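Local coordinates for TolA protein (PDB 4G7X) that probably links the inner and outer membranes as part of the Tol-Pal system and, as in this family, acts as a co-receptor for filamentous phages, at residues 45-50 with 119-124; 57-62 with 131-136; 76-81 with 113-118; 80-85 with 123-128. All blocks are in the same frame, centred on the assembly; numbering follows the deposited sequence. Where two conformers were deposited one is given.

Contact 1 (45-50 with 119-124)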
loop_
_atom_site.group_PDB
_atom_site.type_symbol
_atom_site.label_atom_id
_atom_site.label_comp_id
_atom_site.label_asym_id
_atom_site.label_seq_id
_atom_site.Cartn_x
_atom_site.Cartn_y
_atom_site.Cartn_z
ATOM N N THR B 45 0.603 15.307 17.640
ATOM C CA THR B 45 2.017 15.212 17.281
ATOM C C THR B 45 2.675 14.004 17.964
ATOM O O THR B 45 3.414 13.245 17.326
ATOM C CB THR B 45 2.754 16.527 17.606
ATOM O OG1 THR B 45 2.156 17.593 16.857
ATOM C CG2 THR B 45 4.238 16.445 17.247
ATOM N N SER B 46 2.377 13.813 19.247
ATOM C CA SER B 46 2.896 12.678 20.008
ATOM C C SER B 46 2.434 11.342 19.421
ATOM O O SER B 46 3.239 10.428 19.245
ATOM C CB SER B 46 2.482 12.786 21.480
ATOM O OG SER B 46 3.062 11.751 22.261
ATOM N N GLU B 47 1.141 11.249 19.116
ATOM C CA GLU B 47 0.553 10.023 18.577
ATOM C C GLU B 47 1.068 9.665 17.185
ATOM O O GLU B 47 1.266 8.485 16.884
ATOM C CB GLU B 47 -0.976 10.105 18.594
ATOM C CG GLU B 47 -1.570 9.956 19.984
ATOM C CD GLU B 47 -1.383 8.561 20.553
ATOM O OE1 GLU B 47 -0.377 8.335 21.252
ATOM O OE2 GLU B 47 -2.231 7.685 20.282
ATOM N N VAL B 48 1.291 10.676 16.347
ATOM C CA VAL B 48 1.887 10.469 15.023
ATOM C C VAL B 48 3.291 9.878 15.143
ATOM O O VAL B 48 3.665 8.985 14.376
ATOM C CB VAL B 48 1.882 11.765 14.180
ATOM C CG1 VAL B 48 2.744 11.627 12.928
ATOM C CG2 VAL B 48 0.456 12.115 13.792
ATOM N N GLY B 49 4.056 10.364 16.118
ATOM C CA GLY B 49 5.376 9.813 16.402
ATOM C C GLY B 49 5.298 8.368 16.865
ATOM O O GLY B 49 6.068 7.521 16.402
ATOM N N ARG B 50 4.354 8.086 17.762
ATOM C CA ARG B 50 4.203 6.752 18.345
ATOM C C ARG B 50 3.777 5.719 17.301
ATOM O O ARG B 50 4.392 4.654 17.192
ATOM C CB ARG B 50 3.222 6.776 19.525
ATOM C CG ARG B 50 3.248 5.506 20.363
ATOM C CD ARG B 50 2.425 5.621 21.636
ATOM N NE ARG B 50 0.990 5.741 21.382
ATOM C CZ ARG B 50 0.170 4.723 21.130
ATOM N NH1 ARG B 50 0.628 3.475 21.071
ATOM N NH2 ARG B 50 -1.118 4.954 20.919
ATOM N N LYS B 119 -8.437 4.108 18.453
ATOM C CA LYS B 119 -9.894 4.095 18.473
ATOM C C LYS B 119 -10.440 5.475 18.827
ATOM O O LYS B 119 -9.981 6.105 19.784
ATOM C CB LYS B 119 -10.411 3.043 19.458
ATOM N N ASP B 120 -11.408 5.937 18.036
ATOM C CA ASP B 120 -12.108 7.211 18.263
ATOM C C ASP B 120 -11.176 8.424 18.399
ATOM O O ASP B 120 -11.374 9.284 19.263
ATOM C CB ASP B 120 -13.058 7.104 19.466
ATOM N N GLN B 121 -10.161 8.483 17.540
ATOM C CA GLN B 121 -9.275 9.643 17.461
ATOM C C GLN B 121 -9.139 10.076 15.999
ATOM O O GLN B 121 -8.070 9.917 15.402
ATOM C CB GLN B 121 -7.904 9.330 18.072
ATOM C CG GLN B 121 -7.912 9.167 19.585
ATOM C CD GLN B 121 -6.588 8.676 20.145
ATOM O OE1 GLN B 121 -5.525 8.881 19.554
ATOM N NE2 GLN B 121 -6.647 8.029 21.302
ATOM N N PRO B 122 -10.226 10.630 15.417
ATOM C CA PRO B 122 -10.260 10.900 13.974
ATOM C C PRO B 122 -9.198 11.885 13.483
ATOM O O PRO B 122 -8.706 11.738 12.362
ATOM C CB PRO B 122 -11.671 11.462 13.746
ATOM C CG PRO B 122 -12.103 11.974 15.076
ATOM C CD PRO B 122 -11.473 11.058 16.081
ATOM N N ASP B 123 -8.843 12.870 14.307
ATOM C CA ASP B 123 -7.818 13.846 13.926
ATOM C C ASP B 123 -6.434 13.202 13.791
ATOM O O ASP B 123 -5.658 13.572 12.908
ATOM C CB ASP B 123 -7.797 15.061 14.873
ATOM C CG ASP B 123 -7.657 14.683 16.346
ATOM O OD1 ASP B 123 -7.698 13.486 16.699
ATOM O OD2 ASP B 123 -7.510 15.613 17.167
ATOM N N VAL B 124 -6.149 12.230 14.655
ATOM C CA VAL B 124 -4.910 11.453 14.581
ATOM C C VAL B 124 -4.922 10.549 13.345
ATOM O O VAL B 124 -3.927 10.469 12.617
ATOM C CB VAL B 124 -4.684 10.617 15.865
ATOM C CG1 VAL B 124 -3.455 9.730 15.733
ATOM C CG2 VAL B 124 -4.551 11.527 17.081
#
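Arg50 NE bonds to Glu47 OE1 at 2.9 Å, nearly straight, and the carboxylate so held faces Gln121, the N-cap residue of helix 122-128, across the contact. The grip is side-on and uses two nitrogens, the second being NH2 of Arg50, 3.0 Å from Glu47 OE2 on the syn lone pair. Both oxygens lie close to the guanidinium plane, which fixes the rotation of the carboxylate and should help to balance its charge. Across the contact, OE2 of Glu47 stands 3.6 Å from OE1 of Gln121, two oxygens with no hydrogen bond joining them. The side chains run roughly at right angles, and the carboxylate and amide planes are turned 55° apart. The Glu47 chain bends at its second torsion (chi2 -68°), whereas Gln121 stretches out beyond CG to bring its amide across.

Here the short helix 122-128 docks on the long helix 38-62 of this alpha+beta domain. Nearer the helix backbone, at the base of the Glu47 side chain, both methyls of Val124 face CB of Glu47, CG1 at 3.8 Å and CG2 slightly farther off, so the base of the glutamate serves as an apolar surface. The first turn of the short helix has a further tie: Asp123 OD2 forms a salt bridge with Arg40, and Asp123 OD1 takes a weak bond from the backbone N of Val124.

Contact 2 (57-62 with 131-136)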
loop_
_atom_site.group_PDB
_atom_site.type_symbol
_atom_site.label_atom_id
_atom_site.label_comp_id
_atom_site.label_asym_id
_atom_site.label_seq_id
_atom_site.Cartn_x
_atom_site.Cartn_y
_atom_site.Cartn_z
ATOM N N GLN B 57 8.566 -0.271 12.563
ATOM C CA GLN B 57 8.918 -1.582 13.110
ATOM C C GLN B 57 8.245 -2.721 12.342
ATOM O O GLN B 57 8.880 -3.736 12.052
ATOM C CB GLN B 57 8.593 -1.652 14.611
ATOM C CG GLN B 57 8.688 -3.039 15.245
ATOM C CD GLN B 57 10.103 -3.589 15.324
ATOM O OE1 GLN B 57 11.083 -2.847 15.261
ATOM N NE2 GLN B 57 10.212 -4.903 15.474
ATOM N N LEU B 58 6.969 -2.548 12.001
ATOM C CA LEU B 58 6.254 -3.560 11.220
ATOM C C LEU B 58 6.923 -3.799 9.868
ATOM O O LEU B 58 7.044 -4.943 9.424
ATOM C CB LEU B 58 4.782 -3.182 11.033
ATOM C CG LEU B 58 3.885 -3.341 12.266
ATOM C CD1 LEU B 58 2.537 -2.676 12.032
ATOM C CD2 LEU B 58 3.713 -4.807 12.640
ATOM N N ILE B 59 7.364 -2.719 9.230
ATOM C CA ILE B 59 8.056 -2.816 7.945
ATOM C C ILE B 59 9.417 -3.489 8.127
ATOM O O ILE B 59 9.770 -4.398 7.372
ATOM C CB ILE B 59 8.200 -1.430 7.279
ATOM C CG1 ILE B 59 6.812 -0.862 6.962
ATOM C CG2 ILE B 59 9.052 -1.517 6.015
ATOM C CD1 ILE B 59 6.791 0.631 6.724
ATOM N N ARG B 60 10.159 -3.062 9.147
ATOM C CA ARG B 60 11.480 -3.626 9.440
ATOM C C ARG B 60 11.443 -5.132 9.711
ATOM O O ARG B 60 12.332 -5.865 9.270
ATOM C CB ARG B 60 12.143 -2.886 10.609
ATOM C CG ARG B 60 12.790 -1.567 10.216
ATOM C CD ARG B 60 13.670 -1.008 11.328
ATOM N NE ARG B 60 12.895 -0.335 12.369
ATOM C CZ ARG B 60 12.634 -0.845 13.570
ATOM N NH1 ARG B 60 11.917 -0.151 14.440
ATOM N NH2 ARG B 60 13.092 -2.046 13.908
ATOM N N GLN B 61 10.414 -5.589 10.419
ATOM C CA GLN B 61 10.233 -7.016 10.715
ATOM C C GLN B 61 10.098 -7.887 9.465
ATOM O O GLN B 61 10.466 -9.061 9.480
ATOM C CB GLN B 61 9.015 -7.228 11.614
ATOM C CG GLN B 61 9.265 -6.919 13.080
ATOM C CD GLN B 61 8.062 -7.213 13.955
ATOM O OE1 GLN B 61 8.207 -7.656 15.095
ATOM N NE2 GLN B 61 6.864 -6.972 13.425
ATOM N N ASN B 62 9.564 -7.307 8.393
ATOM C CA ASN B 62 9.343 -8.031 7.144
ATOM C C ASN B 62 10.489 -7.863 6.153
ATOM O O ASN B 62 10.557 -8.563 5.143
ATOM C CB ASN B 62 8.030 -7.580 6.500
ATOM C CG ASN B 62 6.815 -7.987 7.308
ATOM O OD1 ASN B 62 5.991 -7.150 7.672
ATOM N ND2 ASN B 62 6.696 -9.279 7.595
ATOM N N ILE B 131 1.389 9.377 5.716
ATOM C CA ILE B 131 2.520 9.471 6.641
ATOM C C ILE B 131 3.870 9.175 5.982
ATOM O O ILE B 131 4.017 8.198 5.245
ATOM C CB ILE B 131 2.285 8.572 7.887
ATOM C CG1 ILE B 131 3.356 8.808 8.956
ATOM C CG2 ILE B 131 2.175 7.097 7.501
ATOM C CD1 ILE B 131 3.026 8.213 10.309
ATOM N N ASN B 132 4.847 10.038 6.251
ATOM C CA ASN B 132 6.214 9.838 5.791
ATOM C C ASN B 132 7.017 9.044 6.806
ATOM O O ASN B 132 7.008 9.358 7.999
ATOM C CB ASN B 132 6.903 11.177 5.528
ATOM C CG ASN B 132 6.241 11.971 4.421
ATOM O OD1 ASN B 132 5.683 11.407 3.477
ATOM N ND2 ASN B 132 6.303 13.295 4.529
ATOM N N LEU B 133 7.696 8.004 6.330
ATOM C CA LEU B 133 8.504 7.140 7.188
ATOM C C LEU B 133 9.901 6.949 6.613
ATOM O O LEU B 133 10.098 7.015 5.400
ATOM C CB LEU B 133 7.840 5.769 7.365
ATOM C CG LEU B 133 6.405 5.674 7.901
ATOM C CD1 LEU B 133 5.947 4.225 7.889
ATOM C CD2 LEU B 133 6.265 6.272 9.294
ATOM N N THR B 134 10.865 6.719 7.497
ATOM C CA THR B 134 12.214 6.368 7.085
ATOM C C THR B 134 12.508 4.929 7.494
ATOM O O THR B 134 12.437 4.579 8.677
ATOM C CB THR B 134 13.254 7.336 7.685
ATOM O OG1 THR B 134 12.969 8.665 7.239
ATOM C CG2 THR B 134 14.668 6.960 7.254
ATOM N N VAL B 135 12.802 4.105 6.495
ATOM C CA VAL B 135 13.062 2.694 6.701
ATOM C C VAL B 135 14.553 2.419 6.586
ATOM O O VAL B 135 15.202 2.848 5.632
ATOM C CB VAL B 135 12.299 1.829 5.680
ATOM C CG1 VAL B 135 12.593 0.356 5.905
ATOM C CG2 VAL B 135 10.804 2.101 5.771
ATOM N N ALA B 136 15.090 1.717 7.574
ATOM C CA ALA B 136 16.485 1.320 7.563
ATOM C C ALA B 136 16.602 -0.057 8.191
ATOM O O ALA B 136 15.728 -0.469 8.949
ATOM C CB ALA B 136 17.330 2.328 8.328
#
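Ile59 makes the apolar part of this contact, touching Leu133 with one end and Val135 with the other. Its CD1 methyl comes within 3.9 Å of CD1 of Leu133, the two chains passing at a slant. Its CG2 methyl, which lies opposite the backbone N across the CA–CB bond, faces both methyls of Val135 at nearly equal range, with CG1 of Val135 at 4.0 Å from CG2 of Ile59. Those two side chains are set at about a right angle. Thus the two branches of one isoleucine engage two residues that lie on the same face of the strand. All three residues are buried. Val135 was modelled in two conformers, so this touch belongs to one of them.

The aliphatic part of Arg60 covers the carbonyl O of Ala136, with CD of Arg60 at 3.2 Å from that oxygen. Ala136 also has two conformers, so the closeness is doubtful; in this one the oxygen is buried without a hydrogen-bond partner in the model.

Within the helix, Arg60 folds back at chi3 (-80°), which leaves CA of Gln57 3.6 Å off one face of the Arg60 guanidinium, toward its rim. NH2 of Arg60 makes a weak bond to OE1 of Gln57.

Behind Ile59 stand Ala108 and Val109 of helix 99-110, and Thr105 of that helix touches Val135. On the sheet side, strand 130-135 pairs with strand 74-83 through Leu133 with Val76 and Val135 with Cys74, the latter disulfide-bonded to Cys102, so helix 38-62 packs over the edge strand and against helix 99-110.

Contact 3 (76-81 with 113-118)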
loop_
_atom_site.group_PDB
_atom_site.type_symbol
_atom_site.label_atom_id
_atom_site.label_comp_id
_atom_site.label_asym_id
_atom_site.label_seq_id
_atom_site.Cartn_x
_atom_site.Cartn_y
_atom_site.Cartn_z
ATOM N N VAL B 76 9.906 6.811 2.486
ATOM C CA VAL B 76 8.656 6.498 1.801
ATOM C C VAL B 76 7.494 7.325 2.337
ATOM O O VAL B 76 7.554 7.875 3.435
ATOM C CB VAL B 76 8.299 4.995 1.907
ATOM C CG1 VAL B 76 9.369 4.135 1.245
ATOM C CG2 VAL B 76 8.074 4.583 3.357
ATOM N N ASN B 77 6.443 7.418 1.536
ATOM C CA ASN B 77 5.169 7.905 2.016
ATOM C C ASN B 77 4.170 6.764 1.942
ATOM O O ASN B 77 4.094 6.061 0.926
ATOM C CB ASN B 77 4.693 9.089 1.181
ATOM C CG ASN B 77 3.262 9.476 1.489
ATOM O OD1 ASN B 77 2.331 9.024 0.821
ATOM N ND2 ASN B 77 3.074 10.285 2.523
ATOM N N LEU B 78 3.435 6.574 3.035
ATOM C CA LEU B 78 2.344 5.610 3.102
ATOM C C LEU B 78 1.011 6.328 3.053
ATOM O O LEU B 78 0.785 7.286 3.796
ATOM C CB LEU B 78 2.392 4.822 4.410
ATOM C CG LEU B 78 3.326 3.630 4.574
ATOM C CD1 LEU B 78 4.771 4.082 4.490
ATOM C CD2 LEU B 78 3.040 2.950 5.902
ATOM N N LYS B 79 0.131 5.859 2.178
ATOM C CA LYS B 79 -1.272 6.232 2.245
ATOM C C LYS B 79 -2.028 4.990 2.689
ATOM O O LYS B 79 -1.923 3.931 2.064
ATOM C CB LYS B 79 -1.771 6.835 0.933
ATOM C CG LYS B 79 -1.160 8.215 0.714
ATOM C CD LYS B 79 -1.586 8.896 -0.568
ATOM C CE LYS B 79 -1.148 10.354 -0.554
ATOM N NZ LYS B 79 0.333 10.527 -0.527
ATOM N N LEU B 80 -2.737 5.119 3.805
ATOM C CA LEU B 80 -3.383 3.989 4.463
ATOM C C LEU B 80 -4.885 4.142 4.395
ATOM O O LEU B 80 -5.401 5.257 4.458
ATOM C CB LEU B 80 -2.936 3.893 5.926
ATOM C CG LEU B 80 -1.449 3.662 6.207
ATOM C CD1 LEU B 80 -1.214 3.648 7.707
ATOM C CD2 LEU B 80 -0.964 2.363 5.575
ATOM N N ILE B 81 -5.575 3.013 4.272
ATOM C CA ILE B 81 -7.033 2.994 4.170
ATOM C C ILE B 81 -7.613 2.328 5.415
ATOM O O ILE B 81 -7.341 1.157 5.667
ATOM C CB ILE B 81 -7.507 2.236 2.907
ATOM C CG1 ILE B 81 -6.909 2.853 1.629
ATOM C CG2 ILE B 81 -9.032 2.215 2.844
ATOM C CD1 ILE B 81 -7.091 2.018 0.371
ATOM N N ASN B 113 0.581 -7.261 7.473
ATOM C CA ASN B 113 -0.807 -7.719 7.548
ATOM C C ASN B 113 -1.805 -6.581 7.735
ATOM O O ASN B 113 -2.819 -6.521 7.045
ATOM C CB ASN B 113 -0.981 -8.766 8.651
ATOM C CG ASN B 113 -0.410 -10.122 8.274
ATOM O OD1 ASN B 113 -0.257 -10.452 7.092
ATOM N ND2 ASN B 113 -0.093 -10.923 9.284
ATOM N N SER B 114 -1.498 -5.687 8.675
ATOM C CA SER B 114 -2.356 -4.561 9.031
ATOM C C SER B 114 -1.541 -3.501 9.767
ATOM O O SER B 114 -0.537 -3.819 10.404
ATOM C CB SER B 114 -3.512 -5.034 9.917
ATOM O OG SER B 114 -4.330 -3.951 10.317
ATOM N N PHE B 115 -1.970 -2.244 9.666
ATOM C CA PHE B 115 -1.341 -1.145 10.387
ATOM C C PHE B 115 -2.347 -0.677 11.431
ATOM O O PHE B 115 -3.476 -0.349 11.079
ATOM C CB PHE B 115 -1.025 0.005 9.428
ATOM C CG PHE B 115 -0.037 -0.348 8.347
ATOM C CD1 PHE B 115 1.310 -0.040 8.503
ATOM C CD2 PHE B 115 -0.450 -0.968 7.167
ATOM C CE1 PHE B 115 2.231 -0.354 7.511
ATOM C CE2 PHE B 115 0.466 -1.284 6.174
ATOM C CZ PHE B 115 1.806 -0.972 6.345
ATOM N N PRO B 116 -1.948 -0.644 12.717
ATOM C CA PRO B 116 -2.902 -0.256 13.759
ATOM C C PRO B 116 -3.312 1.217 13.697
ATOM O O PRO B 116 -2.536 2.062 13.242
ATOM C CB PRO B 116 -2.141 -0.534 15.062
ATOM C CG PRO B 116 -1.031 -1.466 14.690
ATOM C CD PRO B 116 -0.662 -1.084 13.287
ATOM N N LEU B 117 -4.535 1.497 14.141
ATOM C CA LEU B 117 -5.041 2.861 14.296
ATOM C C LEU B 117 -5.631 3.041 15.692
ATOM O O LEU B 117 -6.123 2.077 16.282
ATOM C CB LEU B 117 -6.122 3.167 13.259
ATOM C CG LEU B 117 -5.739 3.341 11.789
ATOM C CD1 LEU B 117 -7.011 3.473 10.965
ATOM C CD2 LEU B 117 -4.841 4.548 11.570
ATOM N N PRO B 118 -5.589 4.277 16.225
ATOM C CA PRO B 118 -6.235 4.518 17.516
ATOM C C PRO B 118 -7.754 4.516 17.387
ATOM O O PRO B 118 -8.289 4.875 16.334
ATOM C CB PRO B 118 -5.738 5.914 17.898
ATOM C CG PRO B 118 -5.433 6.575 16.599
ATOM C CD PRO B 118 -4.907 5.481 15.714
#
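Leu80 and Phe115 mark the nearest approach of the two backbones, with 8.1 Å between their CA atoms and no hydrogen bond from segment to segment. They belong to one antiparallel sheet but are not neighbours in it: strand 86-95 runs between strand 74-83 and the short, weakly bonded strand about 115-116. Side chains therefore have to close the distance.

Phe115 does so by directing its ring toward strand 74-83. The CD2 methyl of Leu80 sits over one face of this ring, 4.0 Å from the centroid and 20° off the normal, a CH-pi contact; its closest ring atom is CD2 of Phe115, at 3.7 Å. The other methyl, CD1, packs against CB of Phe115 at 4.0 Å, so the leucine straddles the base and the ring of the phenylalanine. Two residues along the strand, Leu78 points to the same side, and its CD2 reaches CE1 of Phe115 at 3.8 Å, the leucine and phenylalanine side chains running crosswise. Leu78 was deposited in two conformers, so this touch describes one of them.

Tyr55 of helix 38-62 adds an edge-to-face ring contact with Phe115, and its OH bonds to O of Pro116. The three touching side chains are buried and purely hydrocarbon, implying that dispersion and shape, with no charge or directed bond between the segments, join the two strands' side chains in the core between sheet and helix 38-62.

Contact 4 (80-85 with 123-128)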
loop_
_atom_site.group_PDB
_atom_site.type_symbol
_atom_site.label_atom_id
_atom_site.label_comp_id
_atom_site.label_asym_id
_atom_site.label_seq_id
_atom_site.Cartn_x
_atom_site.Cartn_y
_atom_site.Cartn_z
ATOM N N LEU B 80 -2.737 5.119 3.805
ATOM C CA LEU B 80 -3.383 3.989 4.463
ATOM C C LEU B 80 -4.885 4.142 4.395
ATOM O O LEU B 80 -5.401 5.257 4.458
ATOM C CB LEU B 80 -2.936 3.893 5.926
ATOM C CG LEU B 80 -1.449 3.662 6.207
ATOM C CD1 LEU B 80 -1.214 3.648 7.707
ATOM C CD2 LEU B 80 -0.964 2.363 5.575
ATOM N N ILE B 81 -5.575 3.013 4.272
ATOM C CA ILE B 81 -7.033 2.994 4.170
ATOM C C ILE B 81 -7.613 2.328 5.415
ATOM O O ILE B 81 -7.341 1.157 5.667
ATOM C CB ILE B 81 -7.507 2.236 2.907
ATOM C CG1 ILE B 81 -6.909 2.853 1.629
ATOM C CG2 ILE B 81 -9.032 2.215 2.844
ATOM C CD1 ILE B 81 -7.091 2.018 0.371
ATOM N N PRO B 82 -8.402 3.075 6.213
ATOM C CA PRO B 82 -9.028 2.486 7.397
ATOM C C PRO B 82 -9.848 1.242 7.041
ATOM O O PRO B 82 -10.646 1.266 6.105
ATOM C CB PRO B 82 -9.925 3.619 7.910
ATOM C CG PRO B 82 -9.215 4.860 7.476
ATOM C CD PRO B 82 -8.660 4.525 6.120
ATOM N N THR B 83 -9.618 0.164 7.782
ATOM C CA THR B 83 -10.210 -1.141 7.496
ATOM C C THR B 83 -10.556 -1.772 8.833
ATOM O O THR B 83 -9.667 -2.236 9.550
ATOM C CB THR B 83 -9.209 -2.049 6.739
ATOM O OG1 THR B 83 -8.691 -1.361 5.592
ATOM C CG2 THR B 83 -9.868 -3.353 6.291
ATOM N N GLY B 84 -11.842 -1.777 9.179
ATOM C CA GLY B 84 -12.270 -2.244 10.498
ATOM C C GLY B 84 -11.650 -1.401 11.600
ATOM O O GLY B 84 -11.844 -0.186 11.633
ATOM N N THR B 85 -10.877 -2.040 12.478
ATOM C CA THR B 85 -10.230 -1.349 13.605
ATOM C C THR B 85 -8.813 -0.856 13.292
ATOM O O THR B 85 -8.243 -0.066 14.049
ATOM C CB THR B 85 -10.186 -2.226 14.878
ATOM O OG1 THR B 85 -9.496 -3.451 14.600
ATOM C CG2 THR B 85 -11.600 -2.536 15.379
ATOM N N ASP B 123 -8.843 12.870 14.307
ATOM C CA ASP B 123 -7.818 13.846 13.926
ATOM C C ASP B 123 -6.434 13.202 13.791
ATOM O O ASP B 123 -5.658 13.572 12.908
ATOM C CB ASP B 123 -7.797 15.061 14.873
ATOM C CG ASP B 123 -7.657 14.683 16.346
ATOM O OD1 ASP B 123 -7.698 13.486 16.699
ATOM O OD2 ASP B 123 -7.510 15.613 17.167
ATOM N N VAL B 124 -6.149 12.230 14.655
ATOM C CA VAL B 124 -4.910 11.453 14.581
ATOM C C VAL B 124 -4.922 10.549 13.345
ATOM O O VAL B 124 -3.927 10.469 12.617
ATOM C CB VAL B 124 -4.684 10.617 15.865
ATOM C CG1 VAL B 124 -3.455 9.730 15.733
ATOM C CG2 VAL B 124 -4.551 11.527 17.081
ATOM N N VAL B 125 -6.056 9.891 13.101
ATOM C CA VAL B 125 -6.215 9.016 11.934
ATOM C C VAL B 125 -5.947 9.776 10.628
ATOM O O VAL B 125 -5.294 9.248 9.727
ATOM C CB VAL B 125 -7.595 8.314 11.924
ATOM C CG1 VAL B 125 -7.815 7.534 10.633
ATOM C CG2 VAL B 125 -7.716 7.381 13.119
ATOM N N GLU B 126 -6.427 11.015 10.535
ATOM C CA GLU B 126 -6.178 11.859 9.361
ATOM C C GLU B 126 -4.695 12.015 9.020
ATOM O O GLU B 126 -4.321 11.983 7.847
ATOM C CB GLU B 126 -6.843 13.233 9.524
ATOM C CG GLU B 126 -8.357 13.206 9.372
ATOM C CD GLU B 126 -8.801 12.711 8.007
ATOM O OE1 GLU B 126 -8.516 13.397 7.005
ATOM O OE2 GLU B 126 -9.438 11.636 7.939
ATOM N N LYS B 127 -3.857 12.180 10.041
ATOM C CA LYS B 127 -2.413 12.287 9.842
ATOM C C LYS B 127 -1.775 10.927 9.556
ATOM O O LYS B 127 -0.860 10.828 8.736
ATOM C CB LYS B 127 -1.741 12.956 11.047
ATOM C CG LYS B 127 -2.121 14.415 11.253
ATOM C CD LYS B 127 -1.696 15.279 10.075
ATOM C CE LYS B 127 -2.014 16.748 10.319
ATOM N NZ LYS B 127 -1.566 17.607 9.187
ATOM N N LEU B 128 -2.268 9.882 10.222
ATOM C CA LEU B 128 -1.740 8.522 10.033
ATOM C C LEU B 128 -2.032 7.932 8.652
ATOM O O LEU B 128 -1.287 7.061 8.180
ATOM C CB LEU B 128 -2.238 7.575 11.131
ATOM C CG LEU B 128 -1.752 7.881 12.552
ATOM C CD1 LEU B 128 -2.279 6.846 13.532
ATOM C CD2 LEU B 128 -0.234 7.971 12.614
#
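Leu80 and Leu128 meet by a close packing of methyl on carbonyl: CD1 of Leu80 lies 3.4 Å from the backbone O of Leu128, and CG of the same leucine is 3.9 Å from that oxygen. The CG of Leu80 takes the side of its own backbone N (chi1 -62°), and its CD1 branch bears on the last turn of helix 122-128. The side chain of Leu128 does not return the touch; it leads away toward Leu117, Pro118 and Tyr55.

The apolar contact of side chain with side chain lies farther along the strand. CG of the Pro82 ring stands 4.4 Å from CG1 of Val125, a loose meeting, with the CA atoms of these residues 8.4 Å apart.

Hydrogen bonds also run within each segment. Thr83 turns its hydroxyl back on its own strand, OG1 donating to O of Ile81 at 2.9 Å from above the carbonyl plane. In the helix, N of Leu128 bonds to O of Val124. Just past the helix, Lys129 pairs by backbone hydrogen bonding with Leu80, where the chain turns into strand 130-135 beside strand 74-83. Pro82 and Thr83 also pack on side chains of the other protein of the assembly, so the end of this strand contributes to that interface.

With no hydrogen bond or ion pair between the two segments, and only about 108 Å² buried in all, the chemistry points to a light van der Waals contact, in which the neighbouring backbone pairing probably does much to set the spacing.

All four contacts belong to one compact domain. Contacts 1 and 2 both start on helix 38-62, with centres about 18 Å apart, and interleave along the chain: the first reaches helix 122-128, the second the following strand 130-135. Contacts 3 and 4 start from strand 74-83, with centres about 7 Å apart; contact 3 lies within the spans of both, contact 4 within that of contact 2 and ending on the same helix as contact 1. That helix meets the long helix in contact 1 and the sheet in contact 4. Strands 74-83 and 130-135 are neighbours in the antiparallel sheet, joining contacts 2 and 3. The N-terminal helix is thus tied to the C-terminal helix and strand, closing the domain.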